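Local coordinates for sensor protein kinase HptS (Staphylococcus aureus, PDB 6LKI) that is the sensor histidine kinase of a two-component system, probably detecting an extracellular signal and relaying it inward by phosphorylating a histidine, at residues B[11-16]-B[156-161]; B[29-34]-B[43-48]; B[59-64]-B[76-81]; B[86-91]-B[97-102]; B[120-123]-B[129-132]. All coordinates share one frame; numbering follows the deposited sequence.

Contact 1: residues B[11-16]-B[156-161]; sequences SSLHHT and VKLNHA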
# COMPACT_ATOMS: atom_id res chain seq x y z
N SER B 11 -13.06 21.66 21.19
CA SER B 11 -14.02 20.88 21.98
C SER B 11 -14.91 20.03 21.08
O SER B 11 -15.24 18.89 21.43
CB SER B 11 -14.86 21.81 22.84
OG SER B 11 -15.82 21.09 23.59
N SER B 12 -15.30 20.56 19.92
CA SER B 12 -16.10 19.77 18.99
C SER B 12 -15.30 18.61 18.41
O SER B 12 -15.81 17.48 18.33
CB SER B 12 -16.63 20.67 17.87
OG SER B 12 -17.60 20.00 17.08
N LEU B 13 -14.05 18.86 18.01
CA LEU B 13 -13.20 17.77 17.55
C LEU B 13 -12.87 16.81 18.68
O LEU B 13 -12.74 15.60 18.44
CB LEU B 13 -11.91 18.34 16.94
CG LEU B 13 -12.08 19.16 15.65
CD1 LEU B 13 -10.77 19.85 15.29
CD2 LEU B 13 -12.56 18.28 14.51
N HIS B 14 -12.73 17.32 19.90
CA HIS B 14 -12.55 16.45 21.06
C HIS B 14 -13.74 15.51 21.23
O HIS B 14 -13.57 14.31 21.47
CB HIS B 14 -12.34 17.30 22.31
CG HIS B 14 -12.32 16.52 23.59
ND1 HIS B 14 -11.64 15.33 23.72
CD2 HIS B 14 -12.88 16.77 24.80
CE1 HIS B 14 -11.79 14.87 24.96
NE2 HIS B 14 -12.54 15.73 25.63
N HIS B 15 -14.96 16.05 21.09
CA HIS B 15 -16.16 15.24 21.28
C HIS B 15 -16.32 14.22 20.16
O HIS B 15 -16.70 13.07 20.41
CB HIS B 15 -17.38 16.14 21.38
CG HIS B 15 -18.64 15.43 21.76
ND1 HIS B 15 -18.88 14.97 23.04
CD2 HIS B 15 -19.73 15.10 21.03
CE1 HIS B 15 -20.06 14.39 23.08
NE2 HIS B 15 -20.60 14.45 21.88
N THR B 16 -16.04 14.62 18.91
CA THR B 16 -16.22 13.72 17.78
C THR B 16 -15.28 12.52 17.88
O THR B 16 -15.68 11.38 17.61
CB THR B 16 -16.00 14.47 16.47
OG1 THR B 16 -16.99 15.49 16.32
CG2 THR B 16 -16.07 13.52 15.28
N VAL B 156 -4.47 25.78 19.97
CA VAL B 156 -4.72 24.90 21.10
C VAL B 156 -4.23 23.51 20.73
O VAL B 156 -4.03 23.18 19.56
CB VAL B 156 -6.20 24.84 21.52
CG1 VAL B 156 -6.66 26.18 22.09
CG2 VAL B 156 -7.07 24.40 20.35
N LYS B 157 -4.06 22.67 21.75
CA LYS B 157 -3.60 21.30 21.55
C LYS B 157 -4.80 20.38 21.41
O LYS B 157 -5.71 20.39 22.26
CB LYS B 157 -2.72 20.86 22.72
CG LYS B 157 -1.92 19.59 22.46
CD LYS B 157 -2.33 18.48 23.42
CE LYS B 157 -1.71 17.15 23.04
NZ LYS B 157 -2.62 16.01 23.34
N LEU B 158 -4.82 19.59 20.35
CA LEU B 158 -5.90 18.64 20.15
C LEU B 158 -5.77 17.47 21.11
O LEU B 158 -4.67 17.06 21.49
CB LEU B 158 -5.92 18.15 18.70
CG LEU B 158 -6.35 19.20 17.67
CD1 LEU B 158 -6.52 18.58 16.29
CD2 LEU B 158 -7.63 19.91 18.11
N ASN B 159 -6.92 16.92 21.51
CA ASN B 159 -6.95 16.01 22.65
C ASN B 159 -6.44 14.62 22.30
O ASN B 159 -5.85 13.95 23.15
CB ASN B 159 -8.38 15.93 23.20
CG ASN B 159 -8.48 15.04 24.43
OD1 ASN B 159 -8.83 13.86 24.33
ND2 ASN B 159 -8.17 15.60 25.59
N HIS B 160 -6.66 14.16 21.07
CA HIS B 160 -6.45 12.76 20.73
C HIS B 160 -5.04 12.45 20.26
O HIS B 160 -4.65 11.28 20.25
CB HIS B 160 -7.44 12.33 19.65
CG HIS B 160 -7.18 12.97 18.32
ND1 HIS B 160 -7.47 14.29 18.05
CD2 HIS B 160 -6.65 12.46 17.18
CE1 HIS B 160 -7.13 14.57 16.81
NE2 HIS B 160 -6.63 13.48 16.25
N ALA B 161 -4.26 13.46 19.86
CA ALA B 161 -2.91 13.23 19.38
C ALA B 161 -2.09 14.49 19.59
O ALA B 161 -2.62 15.54 19.98
CB ALA B 161 -2.89 12.79 17.91
O HOH W 1 -9.64 15.58 19.36
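His14 and Asn159 bring the two backbones closest, with their CA atoms 5.8 Å apart. Residues 11-16 are an unbroken piece of helix. Residues 156-161 leave a strand and turn across the side of that helix. No direct hydrogen bond joins the two.

The carboxamide of Asn159 comes obliquely to the ND1 and CE1 atoms of the His14 imidazole. Asn159 OD1 is 3.2 Å from His14 CE1. The two planes are 52° apart, so the groups do not stack. His14 ND1 is also near OD1, but the angle is too poor for a hydrogen bond. Asn159 CG is anti to the backbone N (chi1 -178°), which carries the amide out to the ring. Deeper in, Leu13 CD1 meets Leu158 CD2 at 4.2 Å. A water bridges the segments: it is 2.8 Å from His160 ND1 and gives a weak bond to Leu13 O. Within 156-161, Lys157 NZ donates to Leu158 O at 3.0 Å, in the carbonyl plane.

Leu158 also packs on His163 and Leu165 of strand 163-169, and on Gln10. The His160 ring meets Phe86 of strand 84-92. The contact thus lays the long helix 2-31 over the end of strand 152-157, beside both sheets.

Contact 2: residues B[29-34]-B[43-48]; sequences NSFQEL and TATKRE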
# COMPACT_ATOMS: atom_id res chain seq x y z
N ASN B 29 -17.66 -6.64 19.41
CA ASN B 29 -18.27 -7.96 19.39
C ASN B 29 -19.16 -8.14 18.16
O ASN B 29 -19.22 -9.22 17.58
CB ASN B 29 -19.07 -8.20 20.67
CG ASN B 29 -18.18 -8.33 21.89
OD1 ASN B 29 -18.41 -7.68 22.91
ND2 ASN B 29 -17.17 -9.19 21.80
N SER B 30 -19.87 -7.07 17.76
CA SER B 30 -20.75 -7.17 16.61
C SER B 30 -19.96 -7.35 15.32
O SER B 30 -20.38 -8.10 14.43
CB SER B 30 -21.64 -5.93 16.52
OG SER B 30 -20.87 -4.76 16.29
N PHE B 31 -18.81 -6.68 15.20
CA PHE B 31 -18.00 -6.80 13.99
C PHE B 31 -17.46 -8.21 13.82
O PHE B 31 -17.37 -8.72 12.70
CB PHE B 31 -16.86 -5.78 14.02
CG PHE B 31 -17.30 -4.37 13.76
CD1 PHE B 31 -18.52 -4.11 13.16
CD2 PHE B 31 -16.49 -3.30 14.10
CE1 PHE B 31 -18.93 -2.81 12.91
CE2 PHE B 31 -16.89 -2.00 13.86
CZ PHE B 31 -18.11 -1.76 13.26
N GLN B 32 -17.09 -8.87 14.93
CA GLN B 32 -16.60 -10.24 14.86
C GLN B 32 -17.65 -11.22 14.36
O GLN B 32 -17.31 -12.34 14.00
CB GLN B 32 -16.07 -10.68 16.23
CG GLN B 32 -14.93 -9.82 16.75
CD GLN B 32 -14.39 -10.31 18.08
OE1 GLN B 32 -13.99 -11.47 18.21
NE2 GLN B 32 -14.39 -9.43 19.07
N GLU B 33 -18.92 -10.82 14.34
CA GLU B 33 -20.01 -11.64 13.82
C GLU B 33 -20.34 -11.33 12.37
O GLU B 33 -21.18 -12.02 11.78
CB GLU B 33 -21.26 -11.46 14.68
CG GLU B 33 -21.15 -12.02 16.09
CD GLU B 33 -21.01 -13.53 16.10
OE1 GLU B 33 -20.09 -14.05 16.77
OE2 GLU B 33 -21.82 -14.21 15.43
N LEU B 34 -19.71 -10.32 11.78
CA LEU B 34 -20.07 -9.84 10.45
C LEU B 34 -19.05 -10.34 9.43
O LEU B 34 -17.85 -10.04 9.55
CB LEU B 34 -20.17 -8.32 10.42
CG LEU B 34 -21.31 -7.73 11.26
CD1 LEU B 34 -21.24 -6.21 11.29
CD2 LEU B 34 -22.65 -8.20 10.73
N THR B 43 -23.99 -4.62 4.12
CA THR B 43 -25.03 -3.62 4.30
C THR B 43 -25.16 -3.23 5.77
O THR B 43 -25.31 -2.04 6.10
CB THR B 43 -26.36 -4.14 3.76
OG1 THR B 43 -26.24 -4.39 2.35
CG2 THR B 43 -27.47 -3.12 4.00
N ALA B 44 -25.12 -4.21 6.67
CA ALA B 44 -25.22 -3.91 8.09
C ALA B 44 -24.05 -3.05 8.56
O ALA B 44 -24.22 -2.15 9.40
CB ALA B 44 -25.29 -5.20 8.91
N THR B 45 -22.85 -3.30 8.02
CA THR B 45 -21.69 -2.51 8.41
C THR B 45 -21.77 -1.10 7.85
O THR B 45 -21.45 -0.13 8.55
CB THR B 45 -20.41 -3.20 7.95
OG1 THR B 45 -20.36 -4.53 8.49
CG2 THR B 45 -19.18 -2.44 8.43
N LYS B 46 -22.18 -0.96 6.59
CA LYS B 46 -22.35 0.37 6.00
C LYS B 46 -23.40 1.17 6.77
O LYS B 46 -23.23 2.38 6.98
CB LYS B 46 -22.75 0.25 4.53
CG LYS B 46 -21.62 -0.19 3.61
CD LYS B 46 -22.11 -0.34 2.17
CE LYS B 46 -20.98 -0.72 1.23
NZ LYS B 46 -21.46 -0.93 -0.16
N ARG B 47 -24.48 0.52 7.20
CA ARG B 47 -25.50 1.22 7.98
C ARG B 47 -24.92 1.79 9.27
O ARG B 47 -25.22 2.93 9.64
CB ARG B 47 -26.66 0.27 8.28
CG ARG B 47 -27.59 0.01 7.10
CD ARG B 47 -28.56 -1.12 7.42
NE ARG B 47 -29.49 -1.37 6.32
CZ ARG B 47 -30.35 -2.39 6.29
NH1 ARG B 47 -30.38 -3.26 7.29
NH2 ARG B 47 -31.16 -2.54 5.26
N GLU B 48 -24.09 1.00 9.96
CA GLU B 48 -23.50 1.48 11.21
C GLU B 48 -22.51 2.60 10.97
O GLU B 48 -22.47 3.58 11.73
CB GLU B 48 -22.83 0.31 11.94
CG GLU B 48 -23.80 -0.77 12.38
CD GLU B 48 -24.91 -0.24 13.26
OE1 GLU B 48 -24.60 0.39 14.29
OE2 GLU B 48 -26.09 -0.44 12.91
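Leu34 and Thr45 make the closest approach, a methyl against a hydroxyl. Leu34 CD1 lies 3.4 Å from Thr45 OG1, and the two side chains lie alongside one another, running opposite ways. The other branch, Leu34 CD2, reaches Ala44 CB at 4.4 Å. Leu34 CG stands beside the backbone N (chi1 -66°), and the two methyls fork over the neighbouring residues Ala44 and Thr45. Phe31 adds a looser touch, with Phe31 CE1 4.5 Å from Thr45 CG2. Leu34 CD1 also sits at the edge of the Phe31 ring, in its plane. This methyl therefore touches both the ring edge and the threonine hydroxyl.

Polar bonds do not cross the contact. They shape each segment instead. A type I turn runs from Phe31 to Leu34, and Leu34 N bonds to Phe31 O at 3.0 Å. This turn swings Leu34 toward the second helix. Thr45 OG1 is hydrogen-bonded to Asp41 O, one turn back, so its touch with Leu34 is plain van der Waals contact. Glu48 OE1 bonds to His27 NE2 and so links the two helices just beside the apolar patch.

The Phe31 ring stacks with Phe93, which also touches Leu34 and Thr45. Phe31 rests on Leu91 of strand 84-92. The end of helix 2-31 and the early turns of helix 39-55 thus meet over one end of that strand's sheet.

Contact 3: residues B[59-64]-B[76-81]; sequences TLYYEL and EHLNTK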
# COMPACT_ATOMS: atom_id res chain seq x y z
N THR B 59 -17.69 16.96 8.46
CA THR B 59 -17.81 16.14 7.26
C THR B 59 -16.72 15.08 7.31
O THR B 59 -15.53 15.39 7.18
CB THR B 59 -17.68 17.00 6.00
OG1 THR B 59 -18.73 17.98 5.98
CG2 THR B 59 -17.78 16.13 4.76
N LEU B 60 -17.12 13.83 7.50
CA LEU B 60 -16.19 12.73 7.67
C LEU B 60 -16.35 11.71 6.55
O LEU B 60 -17.47 11.48 6.07
CB LEU B 60 -16.39 12.04 9.03
CG LEU B 60 -16.29 12.95 10.26
CD1 LEU B 60 -16.62 12.19 11.52
CD2 LEU B 60 -14.90 13.56 10.34
N TYR B 61 -15.24 11.12 6.14
CA TYR B 61 -15.22 10.04 5.16
C TYR B 61 -14.51 8.84 5.78
O TYR B 61 -13.44 8.99 6.37
CB TYR B 61 -14.53 10.47 3.87
CG TYR B 61 -15.30 11.53 3.12
CD1 TYR B 61 -16.42 11.20 2.37
CD2 TYR B 61 -14.92 12.86 3.18
CE1 TYR B 61 -17.14 12.16 1.70
CE2 TYR B 61 -15.63 13.84 2.51
CZ TYR B 61 -16.74 13.48 1.77
OH TYR B 61 -17.45 14.45 1.10
N TYR B 62 -15.12 7.67 5.66
CA TYR B 62 -14.50 6.45 6.14
C TYR B 62 -13.95 5.63 4.98
O TYR B 62 -14.48 5.65 3.87
CB TYR B 62 -15.50 5.60 6.95
CG TYR B 62 -16.76 5.21 6.21
CD1 TYR B 62 -16.78 4.13 5.33
CD2 TYR B 62 -17.95 5.90 6.42
CE1 TYR B 62 -17.94 3.76 4.67
CE2 TYR B 62 -19.11 5.54 5.76
CZ TYR B 62 -19.10 4.48 4.88
OH TYR B 62 -20.26 4.12 4.22
N GLU B 63 -12.85 4.93 5.26
CA GLU B 63 -12.28 3.95 4.34
C GLU B 63 -12.10 2.66 5.13
O GLU B 63 -11.30 2.61 6.07
CB GLU B 63 -10.95 4.44 3.76
CG GLU B 63 -11.08 5.56 2.74
CD GLU B 63 -9.79 5.83 1.98
OE1 GLU B 63 -8.75 5.27 2.37
OE2 GLU B 63 -9.82 6.61 1.01
N LEU B 64 -12.86 1.63 4.76
CA LEU B 64 -12.77 0.32 5.38
C LEU B 64 -12.07 -0.60 4.39
O LEU B 64 -12.66 -0.98 3.37
CB LEU B 64 -14.15 -0.21 5.76
CG LEU B 64 -14.19 -1.49 6.61
CD1 LEU B 64 -13.46 -1.29 7.93
CD2 LEU B 64 -15.63 -1.92 6.84
N GLU B 76 -17.40 10.52 -4.45
CA GLU B 76 -16.82 11.39 -5.47
C GLU B 76 -15.32 11.21 -5.61
O GLU B 76 -14.70 11.91 -6.42
CB GLU B 76 -17.14 12.85 -5.17
CG GLU B 76 -18.55 13.27 -5.54
CD GLU B 76 -18.77 14.76 -5.41
OE1 GLU B 76 -19.62 15.17 -4.59
OE2 GLU B 76 -18.10 15.52 -6.13
N HIS B 77 -14.72 10.29 -4.84
CA HIS B 77 -13.29 9.99 -4.93
C HIS B 77 -12.44 11.24 -4.70
O HIS B 77 -11.48 11.50 -5.42
CB HIS B 77 -12.94 9.33 -6.27
CG HIS B 77 -13.75 8.11 -6.56
ND1 HIS B 77 -14.56 8.01 -7.67
CD2 HIS B 77 -13.88 6.94 -5.89
CE1 HIS B 77 -15.16 6.83 -7.68
NE2 HIS B 77 -14.76 6.16 -6.60
N LEU B 78 -12.81 12.02 -3.69
CA LEU B 78 -11.98 13.13 -3.26
C LEU B 78 -10.65 12.61 -2.72
O LEU B 78 -10.59 11.54 -2.10
CB LEU B 78 -12.69 13.96 -2.19
CG LEU B 78 -14.09 14.49 -2.52
CD1 LEU B 78 -14.76 15.02 -1.27
CD2 LEU B 78 -14.02 15.56 -3.60
N ASN B 79 -9.59 13.36 -2.96
CA ASN B 79 -8.26 12.93 -2.54
C ASN B 79 -8.14 13.02 -1.03
O ASN B 79 -8.19 14.11 -0.45
CB ASN B 79 -7.18 13.77 -3.22
CG ASN B 79 -5.78 13.31 -2.87
OD1 ASN B 79 -5.58 12.18 -2.42
ND2 ASN B 79 -4.81 14.19 -3.08
N THR B 80 -7.97 11.86 -0.37
CA THR B 80 -7.86 11.83 1.08
C THR B 80 -6.58 12.50 1.58
O THR B 80 -6.49 12.81 2.78
CB THR B 80 -7.92 10.39 1.59
OG1 THR B 80 -6.91 9.61 0.94
CG2 THR B 80 -9.29 9.78 1.31
N LYS B 81 -5.60 12.72 0.71
CA LYS B 81 -4.38 13.39 1.13
C LYS B 81 -4.63 14.84 1.50
O LYS B 81 -3.88 15.42 2.29
CB LYS B 81 -3.31 13.29 0.04
CG LYS B 81 -2.99 11.87 -0.39
CD LYS B 81 -2.77 10.96 0.82
CE LYS B 81 -2.85 9.49 0.43
NZ LYS B 81 -4.09 9.19 -0.34
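The Tyr61 ring and the Glu63 carboxylate are the flat groups here, and each meets one methyl of the loop 76-81. Leu78 CD1 comes obliquely to the phenol end of Tyr61. Leu78 CD1 is 3.6 Å from Tyr61 OH and 3.9 Å from Tyr61 CZ. Asn73, Asn74 and Met83 are further neighbours of the same ring. At the carboxylate, Glu63 OE2 lies 3.2 Å from Thr80 CG2. The two side chains reach toward each other from either segment. Glu63 reaches that far because its chain is extended beyond CG (chi2 -169°). The hydroxyl of Thr80 is farther off, with Thr80 OG1 4.2 Å from Glu63 OE2, and no hydrogen bond crosses the contact.

Tyr61 and Glu63 project from the same face of strand 59-66. This strand belongs to an antiparallel sheet with the order 2-1-4-3, consistent with a PAS-like sensor domain. The loop runs from strand 69-72 to strand 84-92 and passes over that face. On the other face, Leu60 and Tyr62 pack on helix 39-55.

An Asx turn shapes the loop where it begins a short 3-10 segment. Lys81 N donates to Asn79 OD1 at 3.2 Å, with an N-H...O angle of 166°. The donor stands above the carbonyl plane of the amide and not on a lone pair. Lys81 folds back, and Lys81 NZ bonds to Thr80 OG1 at 3.1 Å. Lys81 NZ stays 6.4 Å from Glu63 OE2, too far for a salt bridge, though the opposite charges may attract weakly. Lys81 also packs on a polar side chain of the neighbouring subunit.

Contact 4: residues B[86-91]-B[97-102]; sequences FSTHQL and TYMLKI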
# COMPACT_ATOMS: atom_id res chain seq x y z
N PHE B 86 -7.98 11.17 10.82
CA PHE B 86 -8.47 11.56 12.14
C PHE B 86 -8.63 10.38 13.09
O PHE B 86 -8.28 10.49 14.27
CB PHE B 86 -9.81 12.30 12.00
CG PHE B 86 -10.44 12.68 13.31
CD1 PHE B 86 -10.01 13.79 14.01
CD2 PHE B 86 -11.47 11.93 13.84
CE1 PHE B 86 -10.58 14.14 15.22
CE2 PHE B 86 -12.06 12.28 15.05
CZ PHE B 86 -11.61 13.39 15.73
N SER B 87 -8.71 9.15 12.65
CA SER B 87 -8.62 7.95 13.46
C SER B 87 -8.27 6.76 12.58
O SER B 87 -8.60 6.72 11.39
CB SER B 87 -9.93 7.67 14.21
OG SER B 87 -10.98 7.35 13.31
N THR B 88 -7.58 5.79 13.18
CA THR B 88 -7.20 4.55 12.53
C THR B 88 -7.48 3.40 13.49
O THR B 88 -7.11 3.48 14.67
CB THR B 88 -5.73 4.55 12.12
OG1 THR B 88 -5.45 5.70 11.32
CG2 THR B 88 -5.39 3.29 11.32
N HIS B 89 -8.15 2.36 13.01
CA HIS B 89 -8.47 1.21 13.83
C HIS B 89 -8.24 -0.07 13.05
O HIS B 89 -8.59 -0.16 11.87
CB HIS B 89 -9.92 1.26 14.33
CG HIS B 89 -10.17 2.30 15.37
ND1 HIS B 89 -10.56 3.59 15.06
CD2 HIS B 89 -10.09 2.25 16.72
CE1 HIS B 89 -10.70 4.29 16.17
NE2 HIS B 89 -10.43 3.50 17.19
N GLN B 90 -7.63 -1.06 13.71
CA GLN B 90 -7.48 -2.40 13.16
C GLN B 90 -8.59 -3.26 13.75
O GLN B 90 -8.61 -3.53 14.95
CB GLN B 90 -6.10 -2.97 13.49
CG GLN B 90 -5.81 -4.32 12.85
CD GLN B 90 -4.33 -4.66 12.82
OE1 GLN B 90 -3.48 -3.78 12.91
NE2 GLN B 90 -4.02 -5.94 12.69
N LEU B 91 -9.52 -3.69 12.90
CA LEU B 91 -10.75 -4.33 13.34
C LEU B 91 -10.80 -5.77 12.87
O LEU B 91 -10.49 -6.08 11.72
CB LEU B 91 -11.98 -3.57 12.82
CG LEU B 91 -12.04 -2.08 13.14
CD1 LEU B 91 -13.23 -1.44 12.44
CD2 LEU B 91 -12.11 -1.85 14.64
N THR B 97 -9.31 -9.39 8.84
CA THR B 97 -9.03 -8.14 9.53
C THR B 97 -9.15 -6.98 8.54
O THR B 97 -8.64 -7.07 7.41
CB THR B 97 -7.63 -8.16 10.15
OG1 THR B 97 -7.67 -8.91 11.37
CG2 THR B 97 -7.14 -6.75 10.44
N TYR B 98 -9.82 -5.92 8.95
CA TYR B 98 -10.02 -4.74 8.13
C TYR B 98 -9.48 -3.51 8.85
O TYR B 98 -9.55 -3.41 10.08
CB TYR B 98 -11.50 -4.53 7.79
CG TYR B 98 -12.06 -5.57 6.85
CD1 TYR B 98 -12.33 -6.87 7.29
CD2 TYR B 98 -12.33 -5.27 5.52
CE1 TYR B 98 -12.85 -7.82 6.44
CE2 TYR B 98 -12.85 -6.22 4.66
CZ TYR B 98 -13.10 -7.49 5.12
OH TYR B 98 -13.62 -8.44 4.27
N MET B 99 -8.92 -2.58 8.08
CA MET B 99 -8.44 -1.31 8.61
C MET B 99 -9.49 -0.24 8.36
O MET B 99 -9.97 -0.08 7.23
CB MET B 99 -7.11 -0.91 7.95
CG MET B 99 -5.96 -1.86 8.24
SD MET B 99 -5.59 -2.04 10.00
CE MET B 99 -5.26 -0.35 10.45
N LEU B 100 -9.85 0.49 9.41
CA LEU B 100 -10.83 1.57 9.32
C LEU B 100 -10.11 2.89 9.55
O LEU B 100 -9.56 3.13 10.63
CB LEU B 100 -11.95 1.39 10.34
CG LEU B 100 -12.95 2.55 10.43
CD1 LEU B 100 -13.67 2.75 9.10
CD2 LEU B 100 -13.95 2.33 11.56
N LYS B 101 -10.12 3.74 8.55
CA LYS B 101 -9.63 5.07 8.67
C LYS B 101 -10.73 6.07 8.47
O LYS B 101 -11.50 5.93 7.60
CB LYS B 101 -8.56 5.30 7.65
CG LYS B 101 -7.48 4.30 7.70
CD LYS B 101 -6.25 4.89 7.09
CE LYS B 101 -5.49 3.87 6.31
NZ LYS B 101 -4.85 2.84 7.17
N ILE B 102 -10.75 7.11 9.28
CA ILE B 102 -11.75 8.17 9.20
C ILE B 102 -11.03 9.49 8.94
O ILE B 102 -10.12 9.86 9.68
CB ILE B 102 -12.60 8.25 10.48
CG1 ILE B 102 -13.39 6.95 10.67
CG2 ILE B 102 -13.54 9.44 10.43
CD1 ILE B 102 -14.24 6.93 11.92
O HOH W 2 -10.99 4.80 12.56
O HOH W 3 -5.98 -7.92 13.42
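Ser87 pairs with Ile102, His89 with Leu100 and Leu91 with Tyr98 in an antiparallel beta hairpin. These are the hydrogen-bonded pairs. The strand axes approach to 4.8 Å. Leu100 N to His89 O is nearly straight, at 2.8 Å and 176°. A classic beta bulge interrupts the regular pairing: Phe86 and Ser87 both face Ile102. Phe86 N donates to Ile102 O at 2.8 Å, whereas the bond from Ser87 N is weak.

The face with Leu91, Leu100 and Ile102 is the tight one. Leu91 CD1 sits 3.7 Å from Leu100 CB. Ser87 OG lies 3.4 Å from Ile102 CB. The helix 2-31 covers this face through Ile20 and Ile24. His89 NE2 is bonded to Gln21 OE1 of that helix.

The face with Thr88, Gln90, Met99 and Lys101 is more open and more polar, and meets the neighbouring subunit. Met99 turns sharply at its second torsion (chi2 -59°) and again at its third, which curls the thioether toward the partner strand. Met99 SD is 3.6 Å from Gln90 CB, and Met99 CE touches Thr88 CG2. Beyond the hairpin, Lys101 NZ forms a salt bridge to an acidic side chain of the neighbouring subunit. Gln90 NE2 bonds to that subunit's backbone and to a water shared with Thr97 OG1.

On the tight face a second water is held by Ser87 OG, by Leu100 O and, in the plane of the imidazole, by His89 ND1 at 2.8 Å.

Contact 5: residues B[120-123]-B[129-132]; sequences FALI and NILY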
# COMPACT_ATOMS: atom_id res chain seq x y z
N PHE B 120 -9.13 31.30 9.00
CA PHE B 120 -8.74 30.03 8.41
C PHE B 120 -8.18 29.10 9.48
O PHE B 120 -7.84 29.52 10.59
CB PHE B 120 -7.73 30.24 7.28
CG PHE B 120 -8.26 31.08 6.15
CD1 PHE B 120 -8.22 32.46 6.22
CD2 PHE B 120 -8.80 30.48 5.03
CE1 PHE B 120 -8.71 33.23 5.18
CE2 PHE B 120 -9.29 31.25 3.99
CZ PHE B 120 -9.24 32.62 4.06
N ALA B 121 -8.09 27.82 9.14
CA ALA B 121 -7.71 26.78 10.09
C ALA B 121 -6.53 25.98 9.56
O ALA B 121 -6.43 25.72 8.35
CB ALA B 121 -8.88 25.84 10.39
N LEU B 122 -5.65 25.59 10.48
CA LEU B 122 -4.52 24.71 10.19
C LEU B 122 -4.43 23.67 11.30
O LEU B 122 -4.78 23.94 12.45
CB LEU B 122 -3.20 25.49 10.09
CG LEU B 122 -2.75 26.06 8.75
CD1 LEU B 122 -1.67 27.11 8.96
CD2 LEU B 122 -2.25 24.96 7.83
N ILE B 123 -3.94 22.49 10.95
CA ILE B 123 -3.65 21.44 11.92
C ILE B 123 -2.24 20.95 11.67
O ILE B 123 -1.92 20.47 10.57
CB ILE B 123 -4.65 20.27 11.84
CG1 ILE B 123 -6.04 20.73 12.28
CG2 ILE B 123 -4.18 19.11 12.69
CD1 ILE B 123 -7.05 19.60 12.40
N ASN B 129 4.50 19.52 10.79
CA ASN B 129 3.95 19.19 9.48
C ASN B 129 2.50 19.64 9.38
O ASN B 129 1.72 19.47 10.33
CB ASN B 129 4.03 17.69 9.22
CG ASN B 129 5.45 17.17 9.14
OD1 ASN B 129 6.36 17.86 8.66
ND2 ASN B 129 5.66 15.95 9.61
N ILE B 130 2.12 20.18 8.23
CA ILE B 130 0.73 20.59 8.01
C ILE B 130 -0.11 19.35 7.73
O ILE B 130 0.15 18.61 6.78
CB ILE B 130 0.63 21.60 6.85
CG1 ILE B 130 1.30 22.92 7.23
CG2 ILE B 130 -0.84 21.83 6.49
CD1 ILE B 130 1.18 23.99 6.18
N LEU B 131 -1.13 19.13 8.57
CA LEU B 131 -2.03 18.00 8.43
C LEU B 131 -3.42 18.39 7.95
O LEU B 131 -4.19 17.50 7.55
CB LEU B 131 -2.15 17.23 9.75
CG LEU B 131 -0.85 16.76 10.39
CD1 LEU B 131 -1.14 16.06 11.72
CD2 LEU B 131 -0.09 15.83 9.46
N TYR B 132 -3.77 19.67 7.98
CA TYR B 132 -5.04 20.14 7.45
C TYR B 132 -4.94 21.63 7.18
O TYR B 132 -4.23 22.35 7.88
CB TYR B 132 -6.21 19.85 8.41
CG TYR B 132 -7.54 20.35 7.90
CD1 TYR B 132 -8.27 19.62 6.97
CD2 TYR B 132 -8.06 21.57 8.33
CE1 TYR B 132 -9.48 20.08 6.49
CE2 TYR B 132 -9.27 22.03 7.86
CZ TYR B 132 -9.98 21.29 6.94
OH TYR B 132 -11.18 21.75 6.47
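Ile123, Leu131 and Tyr132 form a classic beta bulge in the hairpin of strands 120-125 and 130-133. Leu131 and Tyr132 both face Ile123, and both of their N-H groups point to Ile123 O. The modelled length of 2.5 Å from Leu131 N to Ile123 O is unusually short and its exact value is doubtful. The bond from Tyr132 N to Ile123 O is weak, at 3.3 Å. In the reverse direction Ile123 N donates to Tyr132 O at 3.1 Å. The short strand segments run at 124° to each other, well away from strictly antiparallel.

Ile123 and Tyr132 share a face, with Ile123 CB 3.8 Å from Tyr132 CB. Ile123 CG2 also reaches Leu131 CB at 4.0 Å, the two side chains crossing at about a right angle. Leu122 CD2 touches Ile130 CG2 at 3.7 Å and also lies 3.3 Å from Tyr132 O. The Leu122 side chain starts away from the partner strand, but its end bends back to it.

The Tyr132 hydroxyl bonds to Ala105 O, at the end of strand 97-106 in the other sheet. Tyr84 packs on Ile123, Leu131 and Tyr132 and so adds to the junction between the sheets. Beyond the hairpin, Leu122 pairs with Ile166 of strand 163-169. The hairpin supplies the first two strands of a 2-1-4-3 antiparallel sheet, as in PAS-like modules, and the two such sheets beside one long helix are consistent with a double Cache sensor domain.

The chain starts with helix 2-31, which supplies the first segment of both contact 1 and contact 2. Contact 1 closes last, at residues 156-161, so its long loop encloses the other four. Those four follow in series, and none cross. Contact 2 joins helix 2-31 to helix 39-55. Contact 3 closes a loop over strand 59-66, and contact 4 closes the hairpin 84-106 in the same sheet; Glu63 N to Lys101 O probably links them. Contact 5 closes the first hairpin of the second sheet. Contact 1 touches contacts 3, 4 and 5: its helix side reaches the first sheet, and Leu158 the second. Contacts 2 and 5 lie about 33 Å apart between centres.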